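Local atomic coordinates of protein Niban 2 (Homo sapiens, PDB entry 7CTP), a protein that may take part in suppressing apoptosis and may promote the invasion of melanoma cells, represented here by a fragment that holds its PH domain and a mostly helical body. Residues R12-H15 with I16-T20; K249-L252 with G253-K257; E347-M350 with V351-Q355; Y479-D482 with S483-R487. One frame throughout, in Å; residues are numbered along the deposited sequence.

Interaction 1: residues R12-H15 with I16-T20; sequences RRQH and IAEKT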
loop_
_atom_site.group_PDB
_atom_site.type_symbol
_atom_site.label_atom_id
_atom_site.label_comp_id
_atom_site.label_asym_id
_atom_site.label_seq_id
_atom_site.Cartn_x
_atom_site.Cartn_y
_atom_site.Cartn_z
ATOM N N ARG A 12 25.109 22.063 5.864
ATOM C CA ARG A 12 24.539 21.093 4.941
ATOM C C ARG A 12 23.105 20.762 5.317
ATOM O O ARG A 12 22.240 20.662 4.442
ATOM C CB ARG A 12 25.398 19.834 4.901
ATOM C CG ARG A 12 24.765 18.698 4.115
ATOM C CD ARG A 12 25.055 18.850 2.645
ATOM N NE ARG A 12 26.469 18.622 2.340
ATOM C CZ ARG A 12 27.128 19.221 1.353
ATOM N NH1 ARG A 12 26.504 20.093 0.571
ATOM N NH2 ARG A 12 28.413 18.958 1.151
ATOM N N ARG A 13 22.828 20.611 6.614
ATOM C CA ARG A 13 21.452 20.367 7.027
ATOM C C ARG A 13 20.549 21.531 6.641
ATOM O O ARG A 13 19.405 21.322 6.230
ATOM C CB ARG A 13 21.388 20.085 8.527
ATOM C CG ARG A 13 22.013 18.737 8.885
ATOM C CD ARG A 13 21.839 18.426 10.368
ATOM N NE ARG A 13 22.364 17.104 10.708
ATOM C CZ ARG A 13 21.613 16.020 10.899
ATOM N NH1 ARG A 13 20.292 16.102 10.790
ATOM N NH2 ARG A 13 22.183 14.856 11.205
ATOM N N GLN A 14 21.054 22.767 6.713
ATOM C CA GLN A 14 20.206 23.896 6.332
ATOM C C GLN A 14 19.917 23.880 4.833
ATOM O O GLN A 14 18.789 24.163 4.405
ATOM C CB GLN A 14 20.854 25.214 6.747
ATOM C CG GLN A 14 20.016 26.451 6.391
ATOM C CD GLN A 14 18.630 26.420 7.013
ATOM O OE1 GLN A 14 17.626 26.673 6.340
ATOM N NE2 GLN A 14 18.566 26.113 8.304
ATOM N N HIS A 15 20.912 23.523 4.025
ATOM C CA HIS A 15 20.683 23.433 2.587
ATOM C C HIS A 15 19.650 22.356 2.278
ATOM O O HIS A 15 18.738 22.565 1.463
ATOM C CB HIS A 15 21.997 23.143 1.864
ATOM C CG HIS A 15 22.930 24.316 1.805
ATOM N ND1 HIS A 15 22.532 25.567 1.378
ATOM C CD2 HIS A 15 24.248 24.421 2.102
ATOM C CE1 HIS A 15 23.564 26.393 1.424
ATOM N NE2 HIS A 15 24.618 25.723 1.860
ATOM N N ILE A 16 19.762 21.200 2.940
ATOM C CA ILE A 16 18.803 20.122 2.703
ATOM C C ILE A 16 17.402 20.558 3.112
ATOM O O ILE A 16 16.428 20.310 2.393
ATOM C CB ILE A 16 19.227 18.839 3.438
ATOM C CG1 ILE A 16 20.479 18.235 2.800
ATOM C CG2 ILE A 16 18.076 17.830 3.417
ATOM C CD1 ILE A 16 21.241 17.306 3.717
ATOM N N ALA A 17 17.278 21.237 4.259
ATOM C CA ALA A 17 15.961 21.690 4.702
ATOM C C ALA A 17 15.366 22.689 3.723
ATOM O O ALA A 17 14.147 22.702 3.499
ATOM C CB ALA A 17 16.042 22.307 6.097
ATOM N N GLU A 18 16.206 23.553 3.146
ATOM C CA GLU A 18 15.713 24.516 2.168
ATOM C C GLU A 18 15.170 23.808 0.933
ATOM O O GLU A 18 14.075 24.125 0.450
ATOM C CB GLU A 18 16.827 25.498 1.793
ATOM C CG GLU A 18 17.096 26.535 2.886
ATOM C CD GLU A 18 18.373 27.336 2.663
ATOM O OE1 GLU A 18 18.765 28.090 3.582
ATOM O OE2 GLU A 18 18.977 27.209 1.577
ATOM N N LYS A 19 15.928 22.843 0.410
ATOM C CA LYS A 19 15.474 22.085 -0.754
ATOM C C LYS A 19 14.219 21.283 -0.429
ATOM O O LYS A 19 13.301 21.197 -1.253
ATOM C CB LYS A 19 16.582 21.159 -1.251
ATOM C CG LYS A 19 17.829 21.899 -1.744
ATOM C CD LYS A 19 18.954 20.918 -2.080
ATOM C CE LYS A 19 20.223 21.643 -2.510
ATOM N NZ LYS A 19 20.403 21.619 -3.990
ATOM N N THR A 20 14.176 20.676 0.762
ATOM C CA THR A 20 12.983 19.948 1.201
ATOM C C THR A 20 11.775 20.867 1.265
ATOM O O THR A 20 10.670 20.502 0.832
ATOM C CB THR A 20 13.250 19.303 2.564
ATOM O OG1 THR A 20 14.357 18.390 2.434
ATOM C CG2 THR A 20 12.012 18.563 3.091
#
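Two successive turns near the start of the long helix 10-48 meet here, with Arg12 one turn ahead of Ile16 and His15 one turn ahead of Lys19. The regular i to i+4 ladder of an alpha helix joins them: Ile16 N donates to Arg12 O at 2.9 Å, and the amides of Ala17, Glu18 and Lys19 reach the carbonyls of Arg13, Gln14 and His15 in the same manner. With CG1 placed beside its own backbone N (chi1 -70°), Ile16 sends its longer branch back over the earlier turn, where CD1 lies 3.8 Å from Arg12 CG. A branched aliphatic residue suits this place because it also packs against Met277 of helix 260-337 and against Leu8. Arg12 meets Ile16 through its methylenes, then bends and carries its guanidinium to a salt bridge with Glu251. Lys19 behaves alike: its CG lies 3.4 Å from His15 O, while NZ pairs with Glu247. One residue on, the buried Thr20 turns OG1 back to Ile16 O at 2.8 Å from above the carbonyl plane, and that oxygen also accepts from Thr20 N. Among the exposed residues, Glu18 runs alongside His15 and points the same way, Glu18 OE2 3.9 Å from His15 ND1, with carboxylate and ring nearly perpendicular at 87°. At that distance any attraction between the two is probably modest, whereas the long basic chains of Arg12 and Lys19 give their carbon atoms to this helix and their charges to acids of helix 232-252.

Interaction 2: residues K249-L252 with G253-K257; sequences KAEL and GPRLK
Lys249 O accepts Gly253 N at 2.8 Å, an i to i+4 bond of the alpha helix. Leu252 O then accepts Arg255 N at 2.8 Å from above the carbonyl plane, and Gly253 O accepts Leu256 N at 3.0 Å as well as a bond from Arg263 NH1. These shorter i to i+3 spans are a turn of 3-10 helix that ends helix 232-252 and leads into the loop before helix 260-337. Glycine fits the junction because a beta carbon would crowd Lys249 O. Pro254 follows; having no N-H, it gives Ala250 O no amide bond, and Pro254 CD sits 3.2 Å from Ala250 O instead. Glu251 O is met by Arg255 NE at 3.1 Å, the oxygen lying at the edge of the guanidinium and close to its plane. An extended chain from CG to NE lets Arg255 reach back that far, with its CD 3.9 Å from Leu252 CD2 on the way. Beside it, the Glu251 carboxylate stands at 80° to the guanidinium; Glu251 OE2 is a long 4.0 Å from Arg255 NH2, a pairing of charges with no N-H aimed at the acid, whose OE1 has Arg12 as its partner. Lys249 NZ donates to Ser137 O.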
loop_
_atom_site.group_PDB
_atom_site.type_symbol
_atom_site.label_atom_id
_atom_site.label_comp_id
_atom_site.label_asym_id
_atom_site.label_seq_id
_atom_site.Cartn_x
_atom_site.Cartn_y
_atom_site.Cartn_z
ATOM N N LYS A 249 23.974 12.372 -3.116
ATOM C CA LYS A 249 24.940 11.302 -3.334
ATOM C C LYS A 249 26.091 11.769 -4.220
ATOM O O LYS A 249 27.256 11.444 -3.959
ATOM C CB LYS A 249 24.226 10.102 -3.956
ATOM C CG LYS A 249 24.998 8.797 -3.921
ATOM C CD LYS A 249 24.140 7.671 -4.491
ATOM C CE LYS A 249 23.139 7.134 -3.475
ATOM N NZ LYS A 249 22.406 5.930 -3.993
ATOM N N ALA A 250 25.779 12.532 -5.271
ATOM C CA ALA A 250 26.820 13.045 -6.158
ATOM C C ALA A 250 27.781 13.960 -5.411
ATOM O O ALA A 250 28.979 14.004 -5.722
ATOM C CB ALA A 250 26.192 13.775 -7.347
ATOM N N GLU A 251 27.281 14.693 -4.418
ATOM C CA GLU A 251 28.119 15.646 -3.699
ATOM C C GLU A 251 28.919 14.969 -2.589
ATOM O O GLU A 251 30.121 15.215 -2.440
ATOM C CB GLU A 251 27.251 16.765 -3.123
ATOM C CG GLU A 251 28.034 17.829 -2.364
ATOM C CD GLU A 251 27.277 19.135 -2.271
ATOM O OE1 GLU A 251 26.049 19.088 -2.044
ATOM O OE2 GLU A 251 27.906 20.204 -2.422
ATOM N N LEU A 252 28.269 14.110 -1.805
ATOM C CA LEU A 252 28.914 13.518 -0.640
ATOM C C LEU A 252 29.693 12.250 -0.958
ATOM O O LEU A 252 30.669 11.942 -0.260
ATOM C CB LEU A 252 27.867 13.203 0.429
ATOM C CG LEU A 252 27.235 14.431 1.080
ATOM C CD1 LEU A 252 26.327 14.003 2.217
ATOM C CD2 LEU A 252 28.303 15.388 1.594
ATOM N N GLY A 253 29.269 11.501 -1.974
ATOM C CA GLY A 253 29.904 10.250 -2.339
ATOM C C GLY A 253 31.414 10.353 -2.455
ATOM O O GLY A 253 32.153 9.590 -1.824
ATOM N N PRO A 254 31.909 11.314 -3.248
ATOM C CA PRO A 254 33.371 11.456 -3.397
ATOM C C PRO A 254 34.086 11.859 -2.122
ATOM O O PRO A 254 35.322 11.788 -2.076
ATOM C CB PRO A 254 33.511 12.542 -4.470
ATOM C CG PRO A 254 32.217 12.496 -5.226
ATOM C CD PRO A 254 31.192 12.206 -4.175
ATOM N N ARG A 255 33.365 12.281 -1.093
ATOM C CA ARG A 255 33.971 12.635 0.182
ATOM C C ARG A 255 34.067 11.456 1.140
ATOM O O ARG A 255 34.754 11.561 2.160
ATOM C CB ARG A 255 33.182 13.782 0.826
ATOM C CG ARG A 255 33.081 15.021 -0.067
ATOM C CD ARG A 255 32.027 15.989 0.438
ATOM N NE ARG A 255 31.728 17.030 -0.541
ATOM C CZ ARG A 255 31.899 18.326 -0.314
ATOM N NH1 ARG A 255 32.363 18.722 0.863
ATOM N NH2 ARG A 255 31.598 19.224 -1.247
ATOM N N LEU A 256 33.427 10.332 0.827
ATOM C CA LEU A 256 33.480 9.168 1.699
ATOM C C LEU A 256 34.778 8.402 1.480
ATOM O O LEU A 256 35.220 8.213 0.342
ATOM C CB LEU A 256 32.279 8.253 1.441
ATOM C CG LEU A 256 30.938 8.986 1.496
ATOM C CD1 LEU A 256 29.781 8.021 1.220
ATOM C CD2 LEU A 256 30.779 9.654 2.850
ATOM N N LYS A 257 35.378 7.952 2.579
ATOM C CA LYS A 257 36.670 7.274 2.572
ATOM C C LYS A 257 36.507 5.808 2.956
ATOM O O LYS A 257 35.760 5.482 3.883
ATOM C CB LYS A 257 37.639 7.948 3.550
ATOM C CG LYS A 257 38.032 9.377 3.195
ATOM C CD LYS A 257 39.439 9.688 3.700
ATOM C CE LYS A 257 39.850 11.127 3.403
ATOM N NZ LYS A 257 39.353 12.094 4.423
#

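Interaction 3: residues E347-M350 with V351-Q355; sequences EALM and VPTSQ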
loop_
_atom_site.group_PDB
_atom_site.type_symbol
_atom_site.label_atom_id
_atom_site.label_comp_id
_atom_site.label_asym_id
_atom_site.label_seq_id
_atom_site.Cartn_x
_atom_site.Cartn_y
_atom_site.Cartn_z
ATOM N N GLU A 347 -4.624 -11.357 -17.984
ATOM C CA GLU A 347 -4.369 -12.767 -17.704
ATOM C C GLU A 347 -3.274 -12.926 -16.657
ATOM O O GLU A 347 -3.393 -13.745 -15.739
ATOM C CB GLU A 347 -4.000 -13.531 -18.979
ATOM C CG GLU A 347 -3.956 -15.059 -18.761
ATOM C CD GLU A 347 -3.010 -15.793 -19.707
ATOM O OE1 GLU A 347 -2.806 -15.333 -20.852
ATOM O OE2 GLU A 347 -2.470 -16.844 -19.292
ATOM N N ALA A 348 -2.204 -12.137 -16.770
ATOM C CA ALA A 348 -1.101 -12.233 -15.817
ATOM C C ALA A 348 -1.562 -11.899 -14.406
ATOM O O ALA A 348 -1.080 -12.485 -13.430
ATOM C CB ALA A 348 0.038 -11.305 -16.233
ATOM N N LEU A 349 -2.493 -10.956 -14.277
ATOM C CA LEU A 349 -2.963 -10.552 -12.956
ATOM C C LEU A 349 -4.019 -11.503 -12.414
ATOM O O LEU A 349 -4.091 -11.741 -11.202
ATOM C CB LEU A 349 -3.542 -9.146 -13.028
ATOM C CG LEU A 349 -3.786 -8.435 -11.706
ATOM C CD1 LEU A 349 -2.465 -8.128 -11.012
ATOM C CD2 LEU A 349 -4.573 -7.172 -11.972
ATOM N N MET A 350 -4.846 -12.043 -13.302
ATOM C CA MET A 350 -6.025 -12.783 -12.878
ATOM C C MET A 350 -5.661 -14.106 -12.227
ATOM O O MET A 350 -6.256 -14.500 -11.216
ATOM C CB MET A 350 -6.920 -13.027 -14.077
ATOM C CG MET A 350 -6.387 -13.877 -15.185
ATOM S SD MET A 350 -7.624 -14.883 -16.038
ATOM C CE MET A 350 -7.838 -16.221 -14.865
ATOM N N VAL A 351 -4.697 -14.809 -12.803
ATOM C CA VAL A 351 -4.413 -16.188 -12.426
ATOM C C VAL A 351 -3.947 -16.246 -10.973
ATOM O O VAL A 351 -4.602 -16.922 -10.164
ATOM C CB VAL A 351 -3.409 -16.825 -13.401
ATOM C CG1 VAL A 351 -3.012 -18.218 -12.916
ATOM C CG2 VAL A 351 -4.023 -16.902 -14.787
ATOM N N PRO A 352 -2.866 -15.558 -10.574
ATOM C CA PRO A 352 -2.460 -15.663 -9.166
ATOM C C PRO A 352 -3.477 -15.059 -8.211
ATOM O O PRO A 352 -3.701 -15.613 -7.129
ATOM C CB PRO A 352 -1.123 -14.910 -9.128
ATOM C CG PRO A 352 -1.209 -13.955 -10.266
ATOM C CD PRO A 352 -1.947 -14.684 -11.330
ATOM N N THR A 353 -4.101 -13.940 -8.592
ATOM C CA THR A 353 -5.087 -13.300 -7.725
ATOM C C THR A 353 -6.243 -14.240 -7.422
ATOM O O THR A 353 -6.688 -14.347 -6.274
ATOM C CB THR A 353 -5.622 -12.020 -8.371
ATOM O OG1 THR A 353 -4.539 -11.124 -8.658
ATOM C CG2 THR A 353 -6.612 -11.332 -7.425
ATOM N N SER A 354 -6.764 -14.901 -8.455
ATOM C CA SER A 354 -7.901 -15.796 -8.270
ATOM C C SER A 354 -7.502 -17.037 -7.484
ATOM O O SER A 354 -8.283 -17.534 -6.664
ATOM C CB SER A 354 -8.499 -16.165 -9.622
ATOM O OG SER A 354 -9.011 -14.998 -10.254
ATOM N N GLN A 355 -6.288 -17.551 -7.713
ATOM C CA GLN A 355 -5.786 -18.634 -6.873
ATOM C C GLN A 355 -5.738 -18.208 -5.414
ATOM O O GLN A 355 -6.083 -18.990 -4.519
ATOM C CB GLN A 355 -4.403 -19.075 -7.350
ATOM C CG GLN A 355 -4.424 -19.828 -8.662
ATOM C CD GLN A 355 -3.039 -20.146 -9.172
ATOM O OE1 GLN A 355 -2.047 -19.626 -8.669
ATOM N NE2 GLN A 355 -2.964 -21.003 -10.181
#
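The carbonyl plane of Met350 is used from both faces: Ser354 N reaches Met350 O at 2.8 Å from one, and Ser354 OG reaches Met350 O at 3.0 Å from the other. At the neighbouring carbonyl, Thr353 OG1 approaches Leu349 O at 2.7 Å, tilted 23° from the plane. Helix 342-378 is kinked at Pro352, which has no N-H for Ala348 O and rests its CD 3.2 Å from that oxygen instead; the hydroxyl bonds lie on the turn beside it. Two backbone bonds flanking the proline are long: Val351 N to Glu347 O and Thr353 N to Leu349 O are both weak, at 3.4 Å. A valine at Thr353 would probably leave Leu349 O, within this turn, to the weak amide bond alone and so make the kinked turn less firmly held. Met350 takes the crowded position for its CG, between backbone N and carbonyl carbon (chi1 64°), and its bent chain lies across Val351, Met350 CG 3.9 Å from Val351 CG2. Farther round the helix, Leu349 and Thr353 face helix 464-511, where they pack against Phe491, with Ala494 also touching Leu349 and Phe490 touching Thr353; Ala348 and Pro352 lean on loop residues Leu413 and Ser410.

Interaction 4: residues Y479-D482 with S483-R487; sequences YDYD and SSSVR
The backbone is regular alpha helix, Ser483 N to Tyr479 O and Val486 N to Asp482 O both measuring 2.8 Å, although Ser484 N to Asp480 O is weak. Ser483 carries its OG opposite the backbone N (chi1 161°) and presents it to Arg487. The Arg487 guanidinium grips Ser483 OG side-on, in its own plane, through NE at 3.0 Å and NH2 at 3.1 Å. Were Ser483 replaced by an alanine, both nitrogens would probably lose their shared acceptor and the buried guanidinium could turn more easily. The small side chain of Ser483 also suits the ring of Tyr479, whose CE1 lies 4.0 Å from Ser483 CB and whose OH bonds to Phe357 O. This part of helix 464-511 is wedged between helices 342-378 and 422-455: Ser483 and Arg487 touch Phe357 of the first, Val486 meets His435 and Gln439 of the second. Another face carries a water, which donates to Asp482 OD1 at 2.6 Å and lies 3.1 Å from Ser485 OG in a hydrogen bond of undecided direction. Both the water and Asp482 OD1 sit at the edge of the Tyr481 ring, in its plane, while Ser485 OG is 3.7 Å from Tyr481 CE1. The Asp482 carboxylate also receives two backbone amides, Gln56 N on OD1 and Leu57 N on OD2.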
loop_
_atom_site.group_PDB
_atom_site.type_symbol
_atom_site.label_atom_id
_atom_site.label_comp_id
_atom_site.label_asym_id
_atom_site.label_seq_id
_atom_site.Cartn_x
_atom_site.Cartn_y
_atom_site.Cartn_z
ATOM N N TYR A 479 -19.328 -15.085 0.376
ATOM C CA TYR A 479 -17.917 -14.937 0.033
ATOM C C TYR A 479 -17.706 -14.976 -1.477
ATOM O O TYR A 479 -16.964 -14.156 -2.035
ATOM C CB TYR A 479 -17.082 -16.025 0.709
ATOM C CG TYR A 479 -15.615 -15.917 0.352
ATOM C CD1 TYR A 479 -15.097 -16.535 -0.786
ATOM C CD2 TYR A 479 -14.753 -15.156 1.135
ATOM C CE1 TYR A 479 -13.751 -16.407 -1.118
ATOM C CE2 TYR A 479 -13.414 -15.026 0.811
ATOM C CZ TYR A 479 -12.924 -15.652 -0.314
ATOM O OH TYR A 479 -11.591 -15.508 -0.620
ATOM N N ASP A 480 -18.327 -15.947 -2.154
ATOM C CA ASP A 480 -18.103 -16.109 -3.587
ATOM C C ASP A 480 -18.594 -14.895 -4.361
ATOM O O ASP A 480 -17.970 -14.480 -5.349
ATOM C CB ASP A 480 -18.790 -17.379 -4.089
ATOM C CG ASP A 480 -18.135 -18.635 -3.575
ATOM O OD1 ASP A 480 -16.948 -18.567 -3.183
ATOM O OD2 ASP A 480 -18.811 -19.691 -3.555
ATOM N N TYR A 481 -19.710 -14.307 -3.926
ATOM C CA TYR A 481 -20.200 -13.088 -4.558
ATOM C C TYR A 481 -19.228 -11.933 -4.347
ATOM O O TYR A 481 -18.849 -11.243 -5.301
ATOM C CB TYR A 481 -21.584 -12.738 -4.011
ATOM C CG TYR A 481 -22.277 -11.591 -4.729
ATOM C CD1 TYR A 481 -21.977 -10.265 -4.429
ATOM C CD2 TYR A 481 -23.244 -11.836 -5.695
ATOM C CE1 TYR A 481 -22.618 -9.223 -5.066
ATOM C CE2 TYR A 481 -23.888 -10.797 -6.343
ATOM C CZ TYR A 481 -23.572 -9.493 -6.023
ATOM O OH TYR A 481 -24.211 -8.447 -6.662
ATOM N N ASP A 482 -18.806 -11.716 -3.100
ATOM C CA ASP A 482 -17.937 -10.582 -2.795
ATOM C C ASP A 482 -16.567 -10.744 -3.438
ATOM O O ASP A 482 -15.964 -9.762 -3.882
ATOM C CB ASP A 482 -17.782 -10.425 -1.290
ATOM C CG ASP A 482 -18.950 -9.715 -0.657
ATOM O OD1 ASP A 482 -19.892 -9.335 -1.385
ATOM O OD2 ASP A 482 -18.910 -9.543 0.573
ATOM N N SER A 483 -16.062 -11.978 -3.488
ATOM C CA SER A 483 -14.764 -12.232 -4.110
ATOM C C SER A 483 -14.765 -11.795 -5.570
ATOM O O SER A 483 -13.801 -11.187 -6.054
ATOM C CB SER A 483 -14.405 -13.714 -3.982
ATOM O OG SER A 483 -13.401 -14.087 -4.913
ATOM N N SER A 484 -15.845 -12.102 -6.290
ATOM C CA SER A 484 -15.939 -11.703 -7.690
ATOM C C SER A 484 -16.069 -10.188 -7.824
ATOM O O SER A 484 -15.469 -9.586 -8.722
ATOM C CB SER A 484 -17.118 -12.411 -8.357
ATOM O OG SER A 484 -17.460 -11.762 -9.570
ATOM N N SER A 485 -16.849 -9.559 -6.939
ATOM C CA SER A 485 -16.954 -8.102 -6.934
ATOM C C SER A 485 -15.595 -7.463 -6.688
ATOM O O SER A 485 -15.174 -6.562 -7.426
ATOM C CB SER A 485 -17.949 -7.644 -5.869
ATOM O OG SER A 485 -19.261 -8.063 -6.200
ATOM N N VAL A 486 -14.892 -7.939 -5.659
ATOM C CA VAL A 486 -13.616 -7.345 -5.277
ATOM C C VAL A 486 -12.581 -7.563 -6.368
ATOM O O VAL A 486 -11.832 -6.645 -6.721
ATOM C CB VAL A 486 -13.153 -7.911 -3.922
ATOM C CG1 VAL A 486 -11.688 -7.527 -3.647
ATOM C CG2 VAL A 486 -14.057 -7.404 -2.803
ATOM N N ARG A 487 -12.541 -8.768 -6.945
ATOM C CA ARG A 487 -11.546 -9.042 -7.976
ATOM C C ARG A 487 -11.812 -8.239 -9.246
ATOM O O ARG A 487 -10.871 -7.722 -9.859
ATOM C CB ARG A 487 -11.481 -10.542 -8.264
ATOM C CG ARG A 487 -10.626 -11.275 -7.237
ATOM C CD ARG A 487 -10.520 -12.758 -7.540
ATOM N NE ARG A 487 -11.794 -13.436 -7.322
ATOM C CZ ARG A 487 -12.393 -14.191 -8.236
ATOM N NH1 ARG A 487 -11.822 -14.352 -9.421
ATOM N NH2 ARG A 487 -13.554 -14.780 -7.967
HETATM O O HOH W 1 -20.132 -7.547 -3.314
#

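Overall arrangement
The four contacts form two pairs far apart in the helical body. Interactions 1 and 2, with centres about 17 Å apart, join helix 10-48 to the end of helix 232-252: the salt bridge linking them spans 2.8 Å from Arg12 NH1 to Glu251 OE1, and Arg12 NH2 packs 3.6 Å from Leu252 CD2. Interactions 3 and 4, with centres about 14 Å apart, lie where helices 342-378 and 464-511 meet; Thr353 CG2 lies 4.0 Å from Arg487 CG, and Arg487 NH1 makes a weak hydrogen bond to Ser354 OG. Between the pairs, interactions 1 and 4 lie on opposite sides of the chain's centre, about 49 Å between their centres.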